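PDB 3L3B: Es1 family protein from Ehrlichia chaffeensis, which is of unknown function but belongs to the DJ-1/PfpI family and, with its amidotransferase-like domain, may take part in isoprenoid biosynthesis. Local coordinates for residues S39-E43 against S213-R217; L46-E50 against V224-I228; L111-G116 against I154-S160. All blocks are in the same frame, centred on the assembly; numbering follows the deposited sequence.

The three contacts lie close together in this DJ-1/PfpI fold, their centres about 9 to 11 Å apart. Contact 3 joins neighbouring parallel strands 110-113 and 154-157 within the central sheet, close to the centre of the chain; it is nested in sequence inside the loops closed by contacts 1 and 2. Those two share helix 41-53, their segments alternating along the chain: contact 2 pairs it with helix 221-238 on one face of the sheet, and contact 1 ties it to the loop after strand 209-212. Both also reach the second subunit. Glu-43 of contact 1 bonds to Gly-115 and packs on Cys-158 of contact 3, so the dimer-facing helix borders directly on the probable nucleophile elbow.

Contact 1 of 3, residues S39-E43 against S213-R217; sequences SEIRE and SAYMR
Glu-43, in the first turn of helix 41-53, and Ala-214, in the loop after strand 209-212, bring the two backbones nearest, with their CA atoms 7.4 Å apart. The Glu-43 chain is extended beyond CG and reaches across to this loop. Its OE2 rests on the Ala-214 methyl group and accepts a nearly straight bond from the backbone N of Tyr-215, 3.2 Å from OE2 to N, while OE1 takes the backbone N of Gly-115; the carboxylate is therefore gripped at both oxygens. Glu-40 caps the helix: its OE2 receives Glu-43 N at 2.9 Å and, more weakly, Arg-42 N. Bent at chi2 (-56°), the same side chain brings its carboxylate obliquely to the Tyr-215 ring, with Glu-40 CD 3.8 Å from Tyr-215 CD2 and the two planes 32° apart. From the far end of the ring Arg-42 donates NH1 to Tyr-215 OH at 3.0 Å, slightly out of its guanidinium plane, which is turned 71° from the ring. Arg-94 of the second subunit forms a salt bridge with Glu-40 and a cation-pi contact with Tyr-215, so this polar cluster belongs to the dimer interface. Glu-43 also packs on Cys-158, consistent with the glutamate found next to the cysteine of the nucleophile elbow in the DJ-1/PfpI family.

Contact 2 of 3, residues L46-E50 against V224-I228; sequences LVMLE and VYLGI
Leu-46 and Tyr-225 meet where helices 41-53 and 221-238 pack side by side on one face of the central sheet, the short segments crossing at -49° with their axes 10.0 Å apart. Most of the contact is apolar. Leu-46 lies across Tyr-225, its CD1 3.8 Å from Tyr-225 CB and its CD2 approaching the ring carbon CD1. Nearer the backbone, Leu-46 CB meets the CD1 methyl of Ile-228 at 4.0 Å. The CG2 branch of Ile-228 packs instead against the backbone of Leu-46 and Val-47 and, at 4.0 Å, the CG2 of Val-47. Farther along, Leu-49 CD2 approaches Tyr-225 CE1 at 4.2 Å.

The polar element is Glu-50. With CG anti to the backbone N (chi1 157°), the Tyr-225 ring extends toward this residue, whose bent chain places OE1 at the ring edge, close to the ring plane and 3.4 Å from CE1. The carboxylate stands almost perpendicular to the ring, 85° between planes, and its OE2 forms a salt bridge with Arg-53 of the same chain. Leu-49 of the second subunit packs on Leu-46, and Arg-53 of the second subunit on Tyr-225. No hydrogen bond crosses between the segments, so their pairing rests mainly on apolar packing, while the ring edge, with its weakly positive hydrogens, probably offers the nearby carboxylate oxygen a mild electrostatic attraction.

Contact 3 of 3, residues L111-G116 against I154-S160; sequences LVIPGG and IGAVCIS
Leu-111 O accepts the backbone N of Gly-155 at 2.8 Å, one rung of the parallel ladder between strands 110-113 and 154-157. Gly-155 O receives Ile-113 N, also at 2.8 Å, and Ile-113 O receives Val-157 N at 3.1 Å. CA-H...O contacts accompany these bonds, among them Ile-154 CA to Leu-111 O.

Apolar packing is divided between the faces of the sheet. Leu-111, Ile-113 and Ile-154 lie on the face covered by helix 138-149, and Ile-154 CG2 meets Ile-113 CD1 at 4.2 Å. Val-112 lies on the other face, against helices 41-53 and 221-238, with its CG1 near Gly-155 O.

The chain between the strands, which includes helix 138-149, makes a beta-alpha-beta crossover, and the loops that follow the strands probably form the site found at this place in DJ-1/PfpI proteins. Val-157 to Ser-160 is a type II' turn with Cys-158 at a positive phi (68°), as in a nucleophile elbow, which leads into helix 160-168.

Further polar bonds join this turn to the loop after strand 110-113. Ser-160 OG donates to Pro-114 O at 2.8 Å, coming from above the carbonyl plane. With no side chain, Gly-115 packs tightly: its CA is 3.1 Å from Val-157 O. A water accepts from Gly-116 N at 2.8 Å and more weakly from Ile-159 N, and lies 3.1 Å from Cys-158 SG; amides so placed beside the cysteine are reminiscent of the oxyanion hole of related enzymes, although no such role is established here. Beside the water the CG2 methyl of Ile-159 touches Gly-116 O.

Contact 1 of 3, residues S39-E43 against S213-R217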
ATOM      1  N   SER B  39      -1.728   5.864   8.528  1.00  9.85           N
ATOM      2  CA  SER B  39      -2.694   4.925   7.968  1.00  9.08           C
ATOM      3  C   SER B  39      -2.092   3.579   7.660  1.00  9.39           C
ATOM      4  O   SER B  39      -0.958   3.482   7.168  1.00  7.78           O
ATOM      5  CB  SER B  39      -3.274   5.475   6.665  1.00  9.31           C
ATOM      6  OG  SER B  39      -4.096   6.583   6.895  1.00  9.45           O
ATOM      7  N   GLU B  40      -2.886   2.538   7.889  1.00  9.75           N
ATOM      8  CA  GLU B  40      -2.548   1.165   7.496  1.00 10.30           C
ATOM      9  C   GLU B  40      -2.499   1.146   5.960  1.00  9.75           C
ATOM     10  O   GLU B  40      -3.455   1.452   5.257  1.00 10.07           O
ATOM     11  CB  GLU B  40      -3.613   0.213   8.034  1.00 11.24           C
ATOM     12  CG  GLU B  40      -3.136  -1.176   8.460  1.00 12.45           C
ATOM     13  CD  GLU B  40      -2.437  -1.888   7.382  1.00 18.91           C
ATOM     14  OE1 GLU B  40      -1.398  -2.558   7.698  1.00 18.89           O
ATOM     15  OE2 GLU B  40      -2.916  -1.759   6.215  1.00 19.57           O
ATOM     16  N   ILE B  41      -1.331   0.881   5.452  1.00  9.40           N
ATOM     17  CA  ILE B  41      -1.029   1.004   4.011  1.00  9.38           C
ATOM     18  C   ILE B  41      -1.825  -0.018   3.211  1.00  9.10           C
ATOM     19  O   ILE B  41      -2.327   0.325   2.151  1.00  9.03           O
ATOM     20  CB  ILE B  41       0.462   0.851   3.766  1.00  8.47           C
ATOM     21  CG1 ILE B  41       1.270   2.011   4.361  1.00 11.14           C
ATOM     22  CG2 ILE B  41       0.778   0.643   2.267  1.00 11.06           C
ATOM     23  CD1 ILE B  41       2.800   1.658   4.444  1.00 10.52           C
ATOM     24  N   ARG B  42      -1.974  -1.248   3.711  1.00  8.84           N
ATOM     25  CA  ARG B  42      -2.709  -2.253   2.960  1.00  9.42           C
ATOM     26  C   ARG B  42      -4.185  -1.907   2.896  1.00  8.88           C
ATOM     27  O   ARG B  42      -4.778  -1.961   1.829  1.00  9.22           O
ATOM     28  CB  ARG B  42      -2.488  -3.645   3.526  1.00  9.36           C
ATOM     29  CG  ARG B  42      -1.047  -4.036   3.430  1.00 13.17           C
ATOM     30  CD  ARG B  42      -0.719  -5.033   4.494  1.00 14.40           C
ATOM     31  NE  ARG B  42       0.699  -5.325   4.491  1.00 15.05           N
ATOM     32  CZ  ARG B  42       1.211  -6.525   4.723  1.00 14.09           C
ATOM     33  NH1 ARG B  42       0.429  -7.555   4.999  1.00 12.44           N
ATOM     34  NH2 ARG B  42       2.517  -6.665   4.711  1.00 15.11           N
ATOM     35  N   GLU B  43      -4.746  -1.495   4.015  1.00  7.91           N
ATOM     36  CA  GLU B  43      -6.133  -1.027   4.048  1.00  9.52           C
ATOM     37  C   GLU B  43      -6.383   0.140   3.096  1.00  9.52           C
ATOM     38  O   GLU B  43      -7.446   0.185   2.398  1.00  9.73           O
ATOM     39  CB  GLU B  43      -6.605  -0.681   5.462  1.00  9.54           C
ATOM     40  CG  GLU B  43      -6.491  -1.827   6.440  1.00 11.74           C
ATOM     41  CD  GLU B  43      -6.820  -1.431   7.898  1.00 13.88           C
ATOM     42  OE1 GLU B  43      -7.223  -0.255   8.181  1.00 13.72           O
ATOM     43  OE2 GLU B  43      -6.636  -2.311   8.773  1.00 12.68           O
ATOM     44  N   SER B 213     -13.363  -4.969   9.921  1.00 12.15           N
ATOM     45  CA  SER B 213     -12.376  -5.125  11.005  1.00 13.51           C
ATOM     46  C   SER B 213     -10.917  -5.215  10.550  1.00 14.98           C
ATOM     47  O   SER B 213     -10.032  -4.752  11.287  1.00 15.92           O
ATOM     48  CB  SER B 213     -12.715  -6.348  11.862  1.00 14.36           C
ATOM     49  OG  SER B 213     -12.728  -7.499  11.061  1.00 12.95           O
ATOM     50  N   ALA B 214     -10.653  -5.808   9.381  1.00 15.07           N
ATOM     51  CA  ALA B 214      -9.306  -5.752   8.755  1.00 15.24           C
ATOM     52  C   ALA B 214      -8.229  -6.110   9.782  1.00 15.81           C
ATOM     53  O   ALA B 214      -8.349  -7.137  10.455  1.00 15.89           O
ATOM     54  CB  ALA B 214      -9.054  -4.357   8.129  1.00 14.24           C
ATOM     55  N   TYR B 215      -7.226  -5.251   9.991  1.00 16.64           N
ATOM     56  CA  TYR B 215      -6.099  -5.669  10.817  1.00 17.12           C
ATOM     57  C   TYR B 215      -6.302  -5.476  12.335  1.00 18.42           C
ATOM     58  O   TYR B 215      -5.325  -5.544  13.082  1.00 18.62           O
ATOM     59  CB  TYR B 215      -4.789  -5.053  10.317  1.00 17.39           C
ATOM     60  CG  TYR B 215      -4.153  -5.782   9.148  1.00 16.36           C
ATOM     61  CD1 TYR B 215      -3.535  -7.005   9.333  1.00 14.32           C
ATOM     62  CD2 TYR B 215      -4.145  -5.228   7.860  1.00 12.93           C
ATOM     63  CE1 TYR B 215      -2.921  -7.648   8.285  1.00 14.76           C
ATOM     64  CE2 TYR B 215      -3.580  -5.901   6.802  1.00 11.21           C
ATOM     65  CZ  TYR B 215      -2.944  -7.076   7.020  1.00 13.83           C
ATOM     66  OH  TYR B 215      -2.354  -7.744   5.961  1.00 14.97           O
ATOM     67  N   MET B 216      -7.552  -5.322  12.820  1.00 18.83           N
ATOM     68  CA  MET B 216      -7.838  -5.533  14.263  1.00 19.72           C
ATOM     69  C   MET B 216      -7.497  -6.963  14.736  1.00 19.78           C
ATOM     70  O   MET B 216      -7.368  -7.210  15.947  1.00 20.07           O
ATOM     71  CB  MET B 216      -9.316  -5.267  14.609  1.00 20.32           C
ATOM     72  CG  MET B 216      -9.708  -3.801  14.586  1.00 21.61           C
ATOM     73  SD  MET B 216      -8.724  -2.742  15.668  1.00 28.78           S
ATOM     74  CE  MET B 216      -9.022  -3.472  17.266  1.00 26.32           C
ATOM     75  N   ARG B 217      -7.411  -7.888  13.778  1.00 20.27           N
ATOM     76  CA  ARG B 217      -6.936  -9.252  13.995  1.00 20.66           C
ATOM     77  C   ARG B 217      -5.711  -9.522  13.122  1.00 21.48           C
ATOM     78  O   ARG B 217      -5.514  -8.897  12.049  1.00 21.22           O
ATOM     79  CB  ARG B 217      -8.009 -10.289  13.639  1.00 19.72           C
ATOM     80  CG  ARG B 217      -9.288 -10.238  14.502  1.00 19.65           C
ATOM     81  CD  ARG B 217     -10.212 -11.365  14.085  1.00 17.64           C
ATOM     82  NE  ARG B 217     -11.536 -11.367  14.727  1.00 18.66           N
ATOM     83  CZ  ARG B 217     -12.637 -10.800  14.230  1.00 18.63           C
ATOM     84  NH1 ARG B 217     -12.612 -10.073  13.104  1.00 18.06           N
ATOM     85  NH2 ARG B 217     -13.786 -10.919  14.896  1.00 18.49           N
TER

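Contact 2 of 3, residues L46-E50 against V224-I228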
ATOM      1  N   LEU B  46      -6.169  -1.145  -0.533  1.00  8.22           N
ATOM      2  CA  LEU B  46      -7.292  -2.030  -0.876  1.00  7.95           C
ATOM      3  C   LEU B  46      -8.618  -1.248  -1.006  1.00  8.48           C
ATOM      4  O   LEU B  46      -9.480  -1.587  -1.849  1.00  9.33           O
ATOM      5  CB  LEU B  46      -7.373  -3.213   0.094  1.00  7.73           C
ATOM      6  CG  LEU B  46      -6.190  -4.180   0.152  1.00 10.31           C
ATOM      7  CD1 LEU B  46      -6.369  -5.169   1.303  1.00 10.65           C
ATOM      8  CD2 LEU B  46      -5.978  -4.887  -1.170  1.00 11.83           C
ATOM      9  N   VAL B  47      -8.772  -0.217  -0.180  1.00  8.00           N
ATOM     10  CA  VAL B  47      -9.880   0.735  -0.295  1.00  8.84           C
ATOM     11  C   VAL B  47      -9.827   1.422  -1.686  1.00  9.57           C
ATOM     12  O   VAL B  47     -10.836   1.496  -2.379  1.00 10.26           O
ATOM     13  CB  VAL B  47      -9.849   1.760   0.819  1.00  7.83           C
ATOM     14  CG1 VAL B  47     -10.645   3.045   0.429  1.00  8.25           C
ATOM     15  CG2 VAL B  47     -10.394   1.152   2.107  1.00 10.88           C
ATOM     16  N   MET B  48      -8.665   1.908  -2.095  1.00  9.00           N
ATOM     17  CA  MET B  48      -8.533   2.572  -3.402  1.00  9.13           C
ATOM     18  C   MET B  48      -8.732   1.610  -4.577  1.00  9.86           C
ATOM     19  O   MET B  48      -9.339   1.990  -5.573  1.00 10.38           O
ATOM     20  CB  MET B  48      -7.161   3.237  -3.543  1.00 10.37           C
ATOM     21  CG  MET B  48      -6.911   4.329  -2.556  1.00  9.89           C
ATOM     22  SD  MET B  48      -5.360   5.199  -2.878  1.00 15.08           S
ATOM     23  CE  MET B  48      -4.186   3.962  -2.381  1.00 14.75           C
ATOM     24  N   LEU B  49      -8.244   0.370  -4.456  1.00  9.34           N
ATOM     25  CA  LEU B  49      -8.448  -0.674  -5.481  1.00  9.78           C
ATOM     26  C   LEU B  49      -9.935  -0.960  -5.684  1.00  9.39           C
ATOM     27  O   LEU B  49     -10.437  -0.895  -6.802  1.00  9.14           O
ATOM     28  CB  LEU B  49      -7.693  -1.953  -5.102  1.00  9.79           C
ATOM     29  CG  LEU B  49      -7.863  -3.225  -5.919  1.00 10.95           C
ATOM     30  CD1 LEU B  49      -7.294  -3.028  -7.280  1.00  9.53           C
ATOM     31  CD2 LEU B  49      -7.226  -4.408  -5.241  1.00 10.31           C
ATOM     32  N   GLU B  50     -10.651  -1.223  -4.598  1.00  9.11           N
ATOM     33  CA  GLU B  50     -12.094  -1.490  -4.668  1.00  9.29           C
ATOM     34  C   GLU B  50     -12.965  -0.302  -5.060  1.00  8.34           C
ATOM     35  O   GLU B  50     -13.958  -0.477  -5.749  1.00  8.91           O
ATOM     36  CB  GLU B  50     -12.572  -2.111  -3.353  1.00 10.18           C
ATOM     37  CG  GLU B  50     -11.914  -3.477  -3.134  1.00 12.58           C
ATOM     38  CD  GLU B  50     -12.309  -4.441  -4.248  1.00 17.52           C
ATOM     39  OE1 GLU B  50     -11.443  -4.774  -5.085  1.00 21.77           O
ATOM     40  OE2 GLU B  50     -13.494  -4.810  -4.328  1.00 15.54           O
ATOM     41  N   VAL B 224      -8.390  -9.947   4.954  1.00 10.78           N
ATOM     42  CA  VAL B 224      -8.561  -8.521   5.156  1.00 11.35           C
ATOM     43  C   VAL B 224      -9.232  -7.884   3.924  1.00 10.99           C
ATOM     44  O   VAL B 224     -10.177  -7.110   4.065  1.00  9.60           O
ATOM     45  CB  VAL B 224      -7.214  -7.810   5.477  1.00 11.78           C
ATOM     46  CG1 VAL B 224      -7.356  -6.273   5.352  1.00  9.10           C
ATOM     47  CG2 VAL B 224      -6.672  -8.248   6.890  1.00 12.82           C
ATOM     48  N   TYR B 225      -8.766  -8.253   2.736  1.00 10.42           N
ATOM     49  CA  TYR B 225      -9.301  -7.702   1.485  1.00 10.43           C
ATOM     50  C   TYR B 225     -10.773  -8.066   1.250  1.00 10.97           C
ATOM     51  O   TYR B 225     -11.535  -7.256   0.718  1.00 11.19           O
ATOM     52  CB  TYR B 225      -8.424  -8.157   0.313  1.00 11.59           C
ATOM     53  CG  TYR B 225      -9.035  -8.173  -1.086  1.00 13.12           C
ATOM     54  CD1 TYR B 225      -9.192  -7.002  -1.849  1.00 16.71           C
ATOM     55  CD2 TYR B 225      -9.398  -9.370  -1.669  1.00 17.71           C
ATOM     56  CE1 TYR B 225      -9.716  -7.064  -3.182  1.00 16.95           C
ATOM     57  CE2 TYR B 225      -9.943  -9.429  -2.947  1.00 20.11           C
ATOM     58  CZ  TYR B 225     -10.091  -8.282  -3.701  1.00 20.08           C
ATOM     59  OH  TYR B 225     -10.651  -8.442  -4.968  1.00 25.23           O
ATOM     60  N   LEU B 226     -11.159  -9.282   1.649  1.00 10.69           N
ATOM     61  CA  LEU B 226     -12.536  -9.726   1.472  1.00 10.40           C
ATOM     62  C   LEU B 226     -13.489  -8.843   2.252  1.00 10.06           C
ATOM     63  O   LEU B 226     -14.550  -8.462   1.754  1.00  9.23           O
ATOM     64  CB  LEU B 226     -12.684 -11.175   1.883  1.00 10.18           C
ATOM     65  CG  LEU B 226     -12.099 -12.184   0.923  1.00 10.78           C
ATOM     66  CD1 LEU B 226     -12.376 -13.566   1.465  1.00 12.11           C
ATOM     67  CD2 LEU B 226     -12.625 -12.000  -0.527  1.00 11.08           C
ATOM     68  N   GLY B 227     -13.089  -8.463   3.463  1.00 10.01           N
ATOM     69  CA  GLY B 227     -13.901  -7.583   4.260  1.00  9.47           C
ATOM     70  C   GLY B 227     -14.010  -6.182   3.681  1.00  9.46           C
ATOM     71  O   GLY B 227     -15.054  -5.613   3.692  1.00 10.24           O
ATOM     72  N   ILE B 228     -12.918  -5.614   3.187  1.00  9.92           N
ATOM     73  CA  ILE B 228     -12.922  -4.273   2.574  1.00  9.77           C
ATOM     74  C   ILE B 228     -13.735  -4.274   1.297  1.00  9.91           C
ATOM     75  O   ILE B 228     -14.432  -3.326   0.999  1.00 11.61           O
ATOM     76  CB  ILE B 228     -11.447  -3.793   2.268  1.00  9.57           C
ATOM     77  CG1 ILE B 228     -10.788  -3.455   3.587  1.00  8.71           C
ATOM     78  CG2 ILE B 228     -11.448  -2.604   1.319  1.00 10.22           C
ATOM     79  CD1 ILE B 228      -9.240  -3.237   3.580  1.00 10.32           C
TER

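Contact 3 of 3, residues L111-G116 against I154-S160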
ATOM      1  N   LEU B 111     -17.393   8.924   1.832  1.00  9.92           N
ATOM      2  CA  LEU B 111     -16.131   9.090   2.515  1.00  9.74           C
ATOM      3  C   LEU B 111     -15.694   7.730   2.980  1.00 10.53           C
ATOM      4  O   LEU B 111     -16.509   6.966   3.477  1.00  8.96           O
ATOM      5  CB  LEU B 111     -16.328  10.003   3.733  1.00 10.52           C
ATOM      6  CG  LEU B 111     -15.150  10.171   4.678  1.00 11.44           C
ATOM      7  CD1 LEU B 111     -13.999  10.877   3.906  1.00  9.49           C
ATOM      8  CD2 LEU B 111     -15.517  10.899   5.917  1.00  9.21           C
ATOM      9  N   VAL B 112     -14.406   7.398   2.776  1.00 10.41           N
ATOM     10  CA  VAL B 112     -13.819   6.202   3.378  1.00 10.15           C
ATOM     11  C   VAL B 112     -12.596   6.610   4.212  1.00  9.02           C
ATOM     12  O   VAL B 112     -11.798   7.477   3.804  1.00  8.83           O
ATOM     13  CB  VAL B 112     -13.491   5.112   2.338  1.00 10.02           C
ATOM     14  CG1 VAL B 112     -13.090   3.809   3.039  1.00  9.86           C
ATOM     15  CG2 VAL B 112     -14.698   4.873   1.446  1.00 11.49           C
ATOM     16  N   ILE B 113     -12.509   6.031   5.411  1.00  8.71           N
ATOM     17  CA  ILE B 113     -11.418   6.228   6.322  1.00  8.55           C
ATOM     18  C   ILE B 113     -10.718   4.887   6.600  1.00  8.60           C
ATOM     19  O   ILE B 113     -11.158   4.111   7.451  1.00  8.21           O
ATOM     20  CB  ILE B 113     -11.904   6.798   7.658  1.00  7.64           C
ATOM     21  CG1 ILE B 113     -12.876   7.958   7.408  1.00 11.91           C
ATOM     22  CG2 ILE B 113     -10.708   7.258   8.452  1.00  9.87           C
ATOM     23  CD1 ILE B 113     -13.698   8.404   8.632  1.00 10.77           C
ATOM     24  N   PRO B 114      -9.594   4.625   5.916  1.00  8.51           N
ATOM     25  CA  PRO B 114      -8.812   3.439   6.283  1.00  8.01           C
ATOM     26  C   PRO B 114      -8.383   3.494   7.743  1.00  7.99           C
ATOM     27  O   PRO B 114      -8.407   4.559   8.369  1.00  6.63           O
ATOM     28  CB  PRO B 114      -7.599   3.539   5.366  1.00  8.97           C
ATOM     29  CG  PRO B 114      -8.045   4.349   4.191  1.00  8.89           C
ATOM     30  CD  PRO B 114      -9.082   5.295   4.715  1.00  8.91           C
ATOM     31  N   GLY B 115      -7.949   2.377   8.315  1.00  9.34           N
ATOM     32  CA  GLY B 115      -7.518   2.413   9.694  1.00 10.81           C
ATOM     33  C   GLY B 115      -6.025   2.706   9.788  1.00 12.60           C
ATOM     34  O   GLY B 115      -5.416   3.308   8.877  1.00 13.11           O
ATOM     35  N   GLY B 116      -5.470   2.255  10.899  1.00 13.54           N
ATOM     36  CA  GLY B 116      -4.066   2.433  11.224  1.00 14.09           C
ATOM     37  C   GLY B 116      -4.039   3.185  12.533  1.00 15.46           C
ATOM     38  O   GLY B 116      -4.903   4.016  12.789  1.00 13.55           O
ATOM     39  N   ILE B 154     -20.411   6.862   5.014  1.00  9.01           N
ATOM     40  CA  ILE B 154     -19.091   6.937   5.575  1.00  8.11           C
ATOM     41  C   ILE B 154     -18.657   5.489   5.868  1.00  8.68           C
ATOM     42  O   ILE B 154     -19.343   4.757   6.583  1.00  7.23           O
ATOM     43  CB  ILE B 154     -19.074   7.713   6.908  1.00  8.17           C
ATOM     44  CG1 ILE B 154     -19.422   9.184   6.749  1.00  7.47           C
ATOM     45  CG2 ILE B 154     -17.697   7.626   7.609  1.00  6.59           C
ATOM     46  CD1 ILE B 154     -19.761   9.858   8.114  1.00  6.96           C
ATOM     47  N   GLY B 155     -17.519   5.093   5.291  1.00  8.12           N
ATOM     48  CA  GLY B 155     -16.906   3.793   5.541  1.00  8.82           C
ATOM     49  C   GLY B 155     -15.665   3.915   6.408  1.00  8.36           C
ATOM     50  O   GLY B 155     -14.925   4.867   6.266  1.00  8.35           O
ATOM     51  N   ALA B 156     -15.431   2.942   7.300  1.00  8.10           N
ATOM     52  CA  ALA B 156     -14.362   3.034   8.286  1.00  8.68           C
ATOM     53  C   ALA B 156     -13.789   1.635   8.512  1.00  8.91           C
ATOM     54  O   ALA B 156     -14.524   0.660   8.633  1.00  8.33           O
ATOM     55  CB  ALA B 156     -14.883   3.698   9.657  1.00  7.69           C
ATOM     56  N   VAL B 157     -12.476   1.530   8.504  1.00  8.72           N
ATOM     57  CA  VAL B 157     -11.790   0.255   8.567  1.00  9.32           C
ATOM     58  C   VAL B 157     -10.916   0.205   9.826  1.00  9.69           C
ATOM     59  O   VAL B 157     -10.296   1.220  10.257  1.00 10.02           O
ATOM     60  CB  VAL B 157     -10.897   0.072   7.316  1.00 10.02           C
ATOM     61  CG1 VAL B 157     -10.225  -1.372   7.280  1.00  8.24           C
ATOM     62  CG2 VAL B 157     -11.707   0.398   6.033  1.00  9.86           C
ATOM     63  N   CYS B 158     -10.910  -0.960  10.430  1.00 10.77           N
ATOM     64  CA  CYS B 158     -10.049  -1.278  11.549  1.00 14.27           C
ATOM     65  C   CYS B 158     -10.394  -0.494  12.835  1.00 13.28           C
ATOM     66  O   CYS B 158     -11.449  -0.709  13.387  1.00 12.85           O
ATOM     67  CB  CYS B 158      -8.602  -1.118  11.123  1.00 15.20           C
ATOM     68  SG  CYS B 158      -7.601  -2.051  12.216  1.00 29.13           S
ATOM     69  N   ILE B 159      -9.537   0.396  13.316  1.00 11.85           N
ATOM     70  CA  ILE B 159      -9.903   1.200  14.495  1.00 11.71           C
ATOM     71  C   ILE B 159     -10.768   2.418  14.138  1.00 10.45           C
ATOM     72  O   ILE B 159     -11.434   3.014  15.007  1.00 10.50           O
ATOM     73  CB  ILE B 159      -8.644   1.683  15.242  1.00 11.75           C
ATOM     74  CG1 ILE B 159      -8.961   2.106  16.679  1.00 14.95           C
ATOM     75  CG2 ILE B 159      -7.929   2.819  14.418  1.00 10.96           C
ATOM     76  CD1 ILE B 159      -9.617   1.014  17.598  1.00 16.25           C
ATOM     77  N   SER B 160     -10.781   2.791  12.876  1.00  9.70           N
ATOM     78  CA  SER B 160     -11.512   3.998  12.460  1.00  9.04           C
ATOM     79  C   SER B 160     -13.002   4.003  12.878  1.00  9.17           C
ATOM     80  O   SER B 160     -13.523   5.082  13.182  1.00  9.29           O
ATOM     81  CB  SER B 160     -11.382   4.236  10.949  1.00  9.35           C
ATOM     82  OG  SER B 160      -9.992   4.555  10.666  1.00 10.90           O
TER
HETATM   83  O   HOH W   1      -6.113   0.541  12.962  1.00 18.70           O